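Local coordinates for protein DNA polymerase sliding clamp 3 (Sulfolobus tokodaii, PDB 3AIZ) that serves as a subunit of a ring-shaped sliding clamp that encircles DNA and tethers the polymerase and other DNA-processing proteins to it during replication, at residues G151-F156 / S166-M171; S195-E200 / I241-E246; G160-L165 / T175-T180. All coordinates share one frame; numbering follows the deposited sequence.

Interaction 1: G151-F156 / S166-M171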
loop_
_atom_site.group_PDB
_atom_site.type_symbol
_atom_site.label_atom_id
_atom_site.label_comp_id
_atom_site.label_asym_id
_atom_site.label_seq_id
_atom_site.Cartn_x
_atom_site.Cartn_y
_atom_site.Cartn_z
ATOM N N GLY C 151 1.888 25.346 0.985
ATOM C CA GLY C 151 2.030 26.725 0.562
ATOM C C GLY C 151 2.327 27.644 1.729
ATOM O O GLY C 151 2.271 27.232 2.887
ATOM N N ASP C 152 2.639 28.896 1.417
ATOM C CA ASP C 152 2.974 29.878 2.438
ATOM C C ASP C 152 1.760 30.713 2.826
ATOM O O ASP C 152 1.715 31.289 3.912
ATOM C CB ASP C 152 4.098 30.791 1.944
ATOM C CG ASP C 152 5.369 30.028 1.620
ATOM O OD1 ASP C 152 5.591 28.951 2.217
ATOM O OD2 ASP C 152 6.150 30.507 0.770
ATOM N N SER C 153 0.772 30.766 1.937
ATOM C CA SER C 153 -0.394 31.614 2.147
ATOM C C SER C 153 -1.637 31.082 1.440
ATOM O O SER C 153 -1.542 30.282 0.511
ATOM C CB SER C 153 -0.099 33.035 1.665
ATOM O OG SER C 153 0.231 33.045 0.285
ATOM N N ILE C 154 -2.802 31.533 1.891
ATOM C CA ILE C 154 -4.064 31.173 1.259
ATOM C C ILE C 154 -4.821 32.430 0.856
ATOM O O ILE C 154 -5.237 33.210 1.713
ATOM C CB ILE C 154 -4.962 30.359 2.206
ATOM C CG1 ILE C 154 -4.250 29.087 2.665
ATOM C CG2 ILE C 154 -6.283 30.022 1.529
ATOM C CD1 ILE C 154 -5.084 28.231 3.592
ATOM N N THR C 155 -4.996 32.630 -0.446
ATOM C CA THR C 155 -5.767 33.766 -0.934
ATOM C C THR C 155 -7.261 33.496 -0.816
ATOM O O THR C 155 -7.782 32.563 -1.432
ATOM C CB THR C 155 -5.438 34.106 -2.400
ATOM O OG1 THR C 155 -4.130 34.682 -2.481
ATOM C CG2 THR C 155 -6.447 35.101 -2.950
ATOM N N PHE C 156 -7.941 34.308 -0.012
ATOM C CA PHE C 156 -9.394 34.266 0.079
ATOM C C PHE C 156 -9.972 35.300 -0.874
ATOM O O PHE C 156 -9.772 36.500 -0.692
ATOM C CB PHE C 156 -9.857 34.561 1.506
ATOM C CG PHE C 156 -9.733 33.393 2.443
ATOM C CD1 PHE C 156 -8.488 32.913 2.816
ATOM C CD2 PHE C 156 -10.864 32.788 2.967
ATOM C CE1 PHE C 156 -8.374 31.845 3.684
ATOM C CE2 PHE C 156 -10.756 31.719 3.836
ATOM C CZ PHE C 156 -9.510 31.247 4.195
ATOM N N SER C 166 -7.269 29.929 -2.665
ATOM C CA SER C 166 -6.088 29.599 -3.450
ATOM C C SER C 166 -4.881 29.331 -2.561
ATOM O O SER C 166 -4.319 30.251 -1.970
ATOM C CB SER C 166 -5.767 30.725 -4.434
ATOM O OG SER C 166 -6.840 30.938 -5.332
ATOM N N ALA C 167 -4.491 28.063 -2.470
ATOM C CA ALA C 167 -3.288 27.683 -1.742
ATOM C C ALA C 167 -2.053 28.156 -2.503
ATOM O O ALA C 167 -1.588 27.490 -3.425
ATOM C CB ALA C 167 -3.245 26.179 -1.539
ATOM N N ASN C 168 -1.530 29.312 -2.110
ATOM C CA ASN C 168 -0.415 29.933 -2.814
ATOM C C ASN C 168 0.935 29.326 -2.466
ATOM O O ASN C 168 1.525 29.645 -1.435
ATOM C CB ASN C 168 -0.385 31.434 -2.538
ATOM C CG ASN C 168 -1.687 32.110 -2.888
ATOM O OD1 ASN C 168 -2.182 31.988 -4.010
ATOM N ND2 ASN C 168 -2.255 32.828 -1.927
ATOM N N SER C 169 1.422 28.452 -3.338
ATOM C CA SER C 169 2.751 27.884 -3.184
ATOM C C SER C 169 3.777 28.895 -3.673
ATOM O O SER C 169 3.529 30.101 -3.654
ATOM C CB SER C 169 2.865 26.587 -3.981
ATOM O OG SER C 169 1.778 25.723 -3.694
ATOM N N ASP C 170 4.928 28.408 -4.116
ATOM C CA ASP C 170 5.952 29.290 -4.658
ATOM C C ASP C 170 5.907 29.280 -6.183
ATOM O O ASP C 170 6.127 28.242 -6.813
ATOM C CB ASP C 170 7.338 28.876 -4.159
ATOM C CG ASP C 170 8.390 29.931 -4.431
ATOM O OD1 ASP C 170 8.020 31.041 -4.871
ATOM O OD2 ASP C 170 9.587 29.653 -4.201
ATOM N N MET C 171 5.609 30.439 -6.765
ATOM C CA MET C 171 5.512 30.587 -8.216
ATOM C C MET C 171 4.280 29.894 -8.800
ATOM O O MET C 171 4.113 29.839 -10.016
ATOM C CB MET C 171 6.782 30.073 -8.905
ATOM C CG MET C 171 8.054 30.840 -8.559
ATOM S SD MET C 171 8.255 32.392 -9.463
ATOM C CE MET C 171 7.107 33.467 -8.600
#

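Interaction 2: S195-E200 / I241-E246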
loop_
_atom_site.group_PDB
_atom_site.type_symbol
_atom_site.label_atom_id
_atom_site.label_comp_id
_atom_site.label_asym_id
_atom_site.label_seq_id
_atom_site.Cartn_x
_atom_site.Cartn_y
_atom_site.Cartn_z
ATOM N N SER C 195 -8.116 39.032 -0.237
ATOM C CA SER C 195 -6.933 39.281 0.576
ATOM C C SER C 195 -6.217 37.967 0.856
ATOM O O SER C 195 -6.784 36.891 0.669
ATOM C CB SER C 195 -7.303 39.982 1.883
ATOM O OG SER C 195 -8.235 39.216 2.624
ATOM N N VAL C 196 -4.969 38.061 1.303
ATOM C CA VAL C 196 -4.153 36.875 1.532
ATOM C C VAL C 196 -3.890 36.661 3.020
ATOM O O VAL C 196 -3.702 37.618 3.767
ATOM C CB VAL C 196 -2.810 36.979 0.789
ATOM C CG1 VAL C 196 -2.022 35.689 0.937
ATOM C CG2 VAL C 196 -3.043 37.298 -0.678
ATOM N N TYR C 197 -3.881 35.401 3.444
ATOM C CA TYR C 197 -3.634 35.067 4.842
ATOM C C TYR C 197 -2.662 33.899 4.971
ATOM O O TYR C 197 -2.525 33.092 4.053
ATOM C CB TYR C 197 -4.948 34.735 5.551
ATOM C CG TYR C 197 -5.977 35.835 5.456
ATOM C CD1 TYR C 197 -5.915 36.942 6.291
ATOM C CD2 TYR C 197 -7.006 35.770 4.529
ATOM C CE1 TYR C 197 -6.851 37.954 6.204
ATOM C CE2 TYR C 197 -7.947 36.774 4.436
ATOM C CZ TYR C 197 -7.864 37.863 5.275
ATOM O OH TYR C 197 -8.801 38.866 5.186
ATOM N N GLY C 198 -1.988 33.817 6.114
ATOM C CA GLY C 198 -1.049 32.741 6.368
ATOM C C GLY C 198 -1.726 31.386 6.307
ATOM O O GLY C 198 -2.770 31.176 6.924
ATOM N N LEU C 199 -1.128 30.464 5.561
ATOM C CA LEU C 199 -1.715 29.143 5.368
ATOM C C LEU C 199 -1.821 28.362 6.677
ATOM O O LEU C 199 -2.882 27.832 7.003
ATOM C CB LEU C 199 -0.923 28.350 4.323
ATOM C CG LEU C 199 -1.464 26.979 3.903
ATOM C CD1 LEU C 199 -1.016 26.635 2.491
ATOM C CD2 LEU C 199 -1.042 25.895 4.884
ATOM N N GLU C 200 -0.725 28.299 7.426
ATOM C CA GLU C 200 -0.691 27.513 8.656
ATOM C C GLU C 200 -1.757 27.940 9.665
ATOM O O GLU C 200 -2.358 27.099 10.335
ATOM C CB GLU C 200 0.698 27.567 9.299
ATOM C CG GLU C 200 1.211 28.972 9.566
ATOM C CD GLU C 200 2.525 28.977 10.325
ATOM O OE1 GLU C 200 3.410 29.788 9.979
ATOM O OE2 GLU C 200 2.672 28.166 11.265
ATOM N N ILE C 241 -7.393 36.205 11.837
ATOM C CA ILE C 241 -6.068 36.037 11.252
ATOM C C ILE C 241 -5.646 37.278 10.471
ATOM O O ILE C 241 -6.365 37.738 9.586
ATOM C CB ILE C 241 -6.017 34.803 10.336
ATOM C CG1 ILE C 241 -6.548 33.576 11.079
ATOM C CG2 ILE C 241 -4.600 34.565 9.837
ATOM C CD1 ILE C 241 -6.558 32.317 10.250
ATOM N N ALA C 242 -4.476 37.812 10.807
ATOM C CA ALA C 242 -3.978 39.040 10.192
ATOM C C ALA C 242 -3.729 38.878 8.694
ATOM O O ALA C 242 -3.378 37.794 8.230
ATOM C CB ALA C 242 -2.714 39.509 10.895
ATOM N N PRO C 243 -3.915 39.969 7.935
ATOM C CA PRO C 243 -3.761 39.998 6.476
ATOM C C PRO C 243 -2.303 39.945 6.027
ATOM O O PRO C 243 -1.405 40.284 6.796
ATOM C CB PRO C 243 -4.364 41.354 6.086
ATOM C CG PRO C 243 -5.154 41.801 7.277
ATOM C CD PRO C 243 -4.431 41.245 8.453
ATOM N N ARG C 244 -2.089 39.525 4.784
ATOM C CA ARG C 244 -0.764 39.502 4.167
ATOM C C ARG C 244 0.270 38.685 4.932
ATOM O O ARG C 244 1.426 39.092 5.042
ATOM C CB ARG C 244 -0.232 40.923 3.957
ATOM C CG ARG C 244 -0.871 41.672 2.804
ATOM C CD ARG C 244 -0.034 42.883 2.424
ATOM N NE ARG C 244 -0.659 43.682 1.375
ATOM C CZ ARG C 244 -0.102 44.752 0.820
ATOM N NH1 ARG C 244 1.101 45.155 1.212
ATOM N NH2 ARG C 244 -0.745 45.421 -0.127
ATOM N N ALA C 245 -0.140 37.535 5.455
ATOM C CA ALA C 245 0.804 36.648 6.125
ATOM C C ALA C 245 1.458 35.721 5.105
ATOM O O ALA C 245 1.447 34.500 5.259
ATOM C CB ALA C 245 0.114 35.852 7.226
ATOM N N GLU C 246 2.024 36.322 4.060
ATOM C CA GLU C 246 2.677 35.582 2.983
ATOM C C GLU C 246 3.640 34.518 3.506
ATOM O O GLU C 246 4.089 33.652 2.755
ATOM C CB GLU C 246 3.425 36.545 2.055
ATOM C CG GLU C 246 2.529 37.473 1.245
ATOM C CD GLU C 246 1.929 36.794 0.026
ATOM O OE1 GLU C 246 2.184 35.586 -0.169
ATOM O OE2 GLU C 246 1.208 37.471 -0.738
ATOM O OXT GLU C 246 3.997 34.498 4.685
#

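Interaction 3: G160-L165 / T175-T180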
loop_
_atom_site.group_PDB
_atom_site.type_symbol
_atom_site.label_atom_id
_atom_site.label_comp_id
_atom_site.label_asym_id
_atom_site.label_seq_id
_atom_site.Cartn_x
_atom_site.Cartn_y
_atom_site.Cartn_z
ATOM N N GLY C 160 -18.811 37.310 -7.176
ATOM C CA GLY C 160 -20.153 36.924 -7.572
ATOM C C GLY C 160 -20.854 36.085 -6.521
ATOM O O GLY C 160 -21.752 35.303 -6.835
ATOM N N GLY C 161 -20.440 36.245 -5.270
ATOM C CA GLY C 161 -21.042 35.513 -4.170
ATOM C C GLY C 161 -20.380 34.173 -3.919
ATOM O O GLY C 161 -20.804 33.417 -3.045
ATOM N N LYS C 162 -19.340 33.872 -4.688
ATOM C CA LYS C 162 -18.617 32.617 -4.524
ATOM C C LYS C 162 -17.269 32.837 -3.848
ATOM O O LYS C 162 -16.643 33.884 -4.011
ATOM C CB LYS C 162 -18.426 31.922 -5.873
ATOM C CG LYS C 162 -19.725 31.515 -6.547
ATOM C CD LYS C 162 -19.458 30.718 -7.810
ATOM C CE LYS C 162 -20.752 30.320 -8.499
ATOM N NZ LYS C 162 -20.489 29.527 -9.731
ATOM N N LEU C 163 -16.830 31.840 -3.086
ATOM C CA LEU C 163 -15.562 31.921 -2.374
ATOM C C LEU C 163 -14.498 31.065 -3.051
ATOM O O LEU C 163 -14.719 29.888 -3.337
ATOM C CB LEU C 163 -15.742 31.485 -0.919
ATOM C CG LEU C 163 -14.507 31.592 -0.024
ATOM C CD1 LEU C 163 -13.941 33.001 -0.059
ATOM C CD2 LEU C 163 -14.842 31.182 1.395
ATOM N N TYR C 164 -13.340 31.664 -3.304
ATOM C CA TYR C 164 -12.238 30.963 -3.946
ATOM C C TYR C 164 -11.013 30.923 -3.041
ATOM O O TYR C 164 -10.403 31.955 -2.768
ATOM C CB TYR C 164 -11.880 31.632 -5.274
ATOM C CG TYR C 164 -12.991 31.605 -6.297
ATOM C CD1 TYR C 164 -13.818 32.706 -6.484
ATOM C CD2 TYR C 164 -13.214 30.480 -7.081
ATOM C CE1 TYR C 164 -14.834 32.687 -7.421
ATOM C CE2 TYR C 164 -14.227 30.452 -8.018
ATOM C CZ TYR C 164 -15.034 31.557 -8.185
ATOM O OH TYR C 164 -16.043 31.531 -9.117
ATOM N N LEU C 165 -10.657 29.730 -2.581
ATOM C CA LEU C 165 -9.479 29.559 -1.740
ATOM C C LEU C 165 -8.294 29.091 -2.575
ATOM O O LEU C 165 -8.309 27.993 -3.126
ATOM C CB LEU C 165 -9.756 28.558 -0.619
ATOM C CG LEU C 165 -11.016 28.807 0.208
ATOM C CD1 LEU C 165 -11.086 27.827 1.365
ATOM C CD2 LEU C 165 -11.049 30.237 0.714
ATOM N N THR C 175 -6.415 26.373 -6.631
ATOM C CA THR C 175 -7.624 27.030 -6.150
ATOM C C THR C 175 -8.797 26.068 -6.018
ATOM O O THR C 175 -8.957 25.152 -6.821
ATOM C CB THR C 175 -8.037 28.183 -7.084
ATOM O OG1 THR C 175 -6.934 29.079 -7.259
ATOM C CG2 THR C 175 -9.220 28.943 -6.506
ATOM N N ILE C 176 -9.617 26.285 -4.996
ATOM C CA ILE C 176 -10.828 25.505 -4.799
ATOM C C ILE C 176 -12.029 26.436 -4.694
ATOM O O ILE C 176 -12.017 27.394 -3.924
ATOM C CB ILE C 176 -10.742 24.636 -3.531
ATOM C CG1 ILE C 176 -9.474 23.778 -3.562
ATOM C CG2 ILE C 176 -11.983 23.766 -3.396
ATOM C CD1 ILE C 176 -9.336 22.835 -2.384
ATOM N N GLU C 177 -13.062 26.155 -5.478
ATOM C CA GLU C 177 -14.261 26.983 -5.489
ATOM C C GLU C 177 -15.300 26.492 -4.489
ATOM O O GLU C 177 -15.631 25.307 -4.453
ATOM C CB GLU C 177 -14.874 27.016 -6.890
ATOM C CG GLU C 177 -16.267 27.619 -6.943
ATOM C CD GLU C 177 -16.936 27.429 -8.292
ATOM O OE1 GLU C 177 -16.248 27.010 -9.247
ATOM O OE2 GLU C 177 -18.153 27.697 -8.395
ATOM N N LEU C 178 -15.809 27.411 -3.676
ATOM C CA LEU C 178 -16.915 27.115 -2.775
ATOM C C LEU C 178 -18.094 28.007 -3.132
ATOM O O LEU C 178 -17.935 29.213 -3.312
ATOM C CB LEU C 178 -16.518 27.344 -1.315
ATOM C CG LEU C 178 -15.461 26.440 -0.681
ATOM C CD1 LEU C 178 -14.077 26.752 -1.224
ATOM C CD2 LEU C 178 -15.485 26.602 0.829
ATOM N N SER C 179 -19.277 27.412 -3.229
ATOM C CA SER C 179 -20.473 28.161 -3.589
ATOM C C SER C 179 -21.726 27.397 -3.197
ATOM O O SER C 179 -21.665 26.212 -2.876
ATOM C CB SER C 179 -20.491 28.441 -5.091
ATOM O OG SER C 179 -20.520 27.233 -5.832
ATOM N N THR C 180 -22.864 28.083 -3.221
ATOM C CA THR C 180 -24.142 27.434 -2.970
ATOM C C THR C 180 -24.433 26.446 -4.093
ATOM O O THR C 180 -25.182 25.486 -3.916
ATOM C CB THR C 180 -25.281 28.454 -2.888
ATOM O OG1 THR C 180 -25.319 29.218 -4.098
ATOM C CG2 THR C 180 -25.065 29.393 -1.712
#

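Interaction 1: G151-F156 / S166-M171
The open end of an antiparallel beta hairpin, strands 153-159 and 162-168, pairs Ser153 with Asn168 and Thr155 with Ser166 as hydrogen-bonded pairs, while Ile154 and Ala167 form the non-hydrogen-bonded pair between them. Thr155 and Ser166 exchange two backbone bonds, Thr155 N to Ser166 O (2.9 Å) and Ser166 N to Thr155 O (3.0 Å). Asn168 N reaches Ser153 O over 2.8 Å, and beyond the strand Asp152 N to Asn168 O adds a longer bond of 3.2 Å.

A side-chain amide reinforces this ladder. With CG beside its backbone N (chi1 -56°), Asn168 lays its amide back across the neighbouring strand, roughly at right angles to the Thr155 side chain. Its ND2 donates to Thr155 OG1 at 2.7 Å, the acceptor sitting 16° out of the amide plane, and more weakly to Ser153 OG at 3.3 Å. Two hydroxyls two residues apart should thus limit the amide's rotation, mainly through Thr155.

Ile154 and Ala167 occupy the other face, where both pack on Ile146 of helix 136-149. A polar outer surface over an apolar underside resting on a helix is the layout of the sliding-clamp fold, in which sheets form the outside of the ring and helices line the DNA channel.

Interaction 2: S195-E200 / I241-E246
Val196 and Arg244 bring the C-terminal tail against strand 193-198 through a single backbone hydrogen bond, Arg244 N to Val196 O (2.7 Å), with an N-H...O angle of 139°. Past this point the tail bends sharply: Arg244 has left-handed backbone angles, and Ala245 is the centre of an inverse gamma turn.

Tyr197 lays its ring along the tail. Its CB points away from the tail, but CG beside the backbone N (chi1 -56°) brings the ring back along residues 241-243. Ala242 O meets the ring edge near its plane, 3.3 Å from Tyr197 CD1, whereas the carbonyl of Ile241 approaches obliquely. Tyr197 CE1 continues to Pro243 CA at 3.7 Å, with the proline CB a little farther, and at the root of the side chain Tyr197 CB packs against Ile241 CG2. At the far end, Tyr197 OH is near Ser195 OG (2.6 Å), whose other partner is Gly220 O, and is hydrogen-bonded to Ile223 O, which holds the ring's outer end.

One residue beyond Tyr197, the methyl group of Ala245 rests against Gly198, the N-cap residue of helix 199-203, and Gly198 CA makes a CH...O contact of 3.2 Å with Ala245 O. Glu246 bends at chi2 (-80°), turning its carboxylate toward the strand; OE2 lies 4.1 Å from Val196 CG1, and OE1 is hydrogen-bonded to Ser153 OG. A C-terminal tail lying against the edge strand 193-198 is characteristic of PCNA, where in relatives it forms part of the surface that receives the peptide motifs of client proteins, a role probably shared here.

Interaction 3: G160-L165 / T175-T180
Lys162 and Ser179 face each other at the open end of the beta hairpin formed by strands 162-168 and 172-178, whose bridges start at Leu163; Lys162 follows Gly160 and Gly161, which turn the chain from strand 153-159 into strand 162-168. The extended lysine chain runs over the seryl CB, with Lys162 CG 3.5 Å from Ser179 CB, and carries the ammonium group up to Glu177. There Lys162 NZ and Glu177 OE2 form a salt bridge whose hydrogen bond is weak at 3.3 Å; Glu181 is a second carboxylate partner of the same NZ, and the stronger one.

Leu163 faces Leu178 in a hydrogen-bonded pair. Leu163 N donates to Leu178 O, and the return bond from Leu178 N to Leu163 O spans 2.7 Å. The two leucines point into the apolar side of the sheet, Leu163 meeting Phe219 and Leu178 meeting Ile142 of helix 136-149.

Tyr164, on the other face, is paired with Glu177 without backbone bonds. Their side chains lie side by side and point the same way, Tyr164 CE2 touching Glu177 CG at 3.7 Å, with ring and carboxylate planes 49° apart; the CD2-CE2 side of the ring runs alongside Glu177 CB and CG. At its root, Tyr164 CB meets Thr175 CG2 at 4.0 Å. Arg110 of the neighbouring clamp B subunit packs on both Tyr164 and Thr175, and Thr175 also joins a strand of that subunit in an antiparallel ladder, carrying the sheet across the interface as is usual between clamp subunits.

Leu165 completes the ladder with Ile176 through two backbone bonds. On the apolar face its branch point reaches diagonally to Leu178, Leu165 CG lying 4.0 Å from Leu178 CD1.

How the interactions relate
Followed from the N terminus, residues 151-156 open interaction 1, and residues 160-165 open interaction 3 before residues 166-171 close the first contact; residues 175-180 then close the third, so the two cross. Each spans one short hairpin connection, and both use strand 162-168, which lies between its partners in the sheet. The hydrogen bond between Ser166 and Thr175 links them directly. Interaction 2 follows in series, closing a much longer excursion of 40 residues that ends at the C terminus. Backbone bonds from strand 193-198 to strand 153-159 join it to interaction 1. Together they tie a sheet, four-stranded within this chain, from the clamp B interface to the tail.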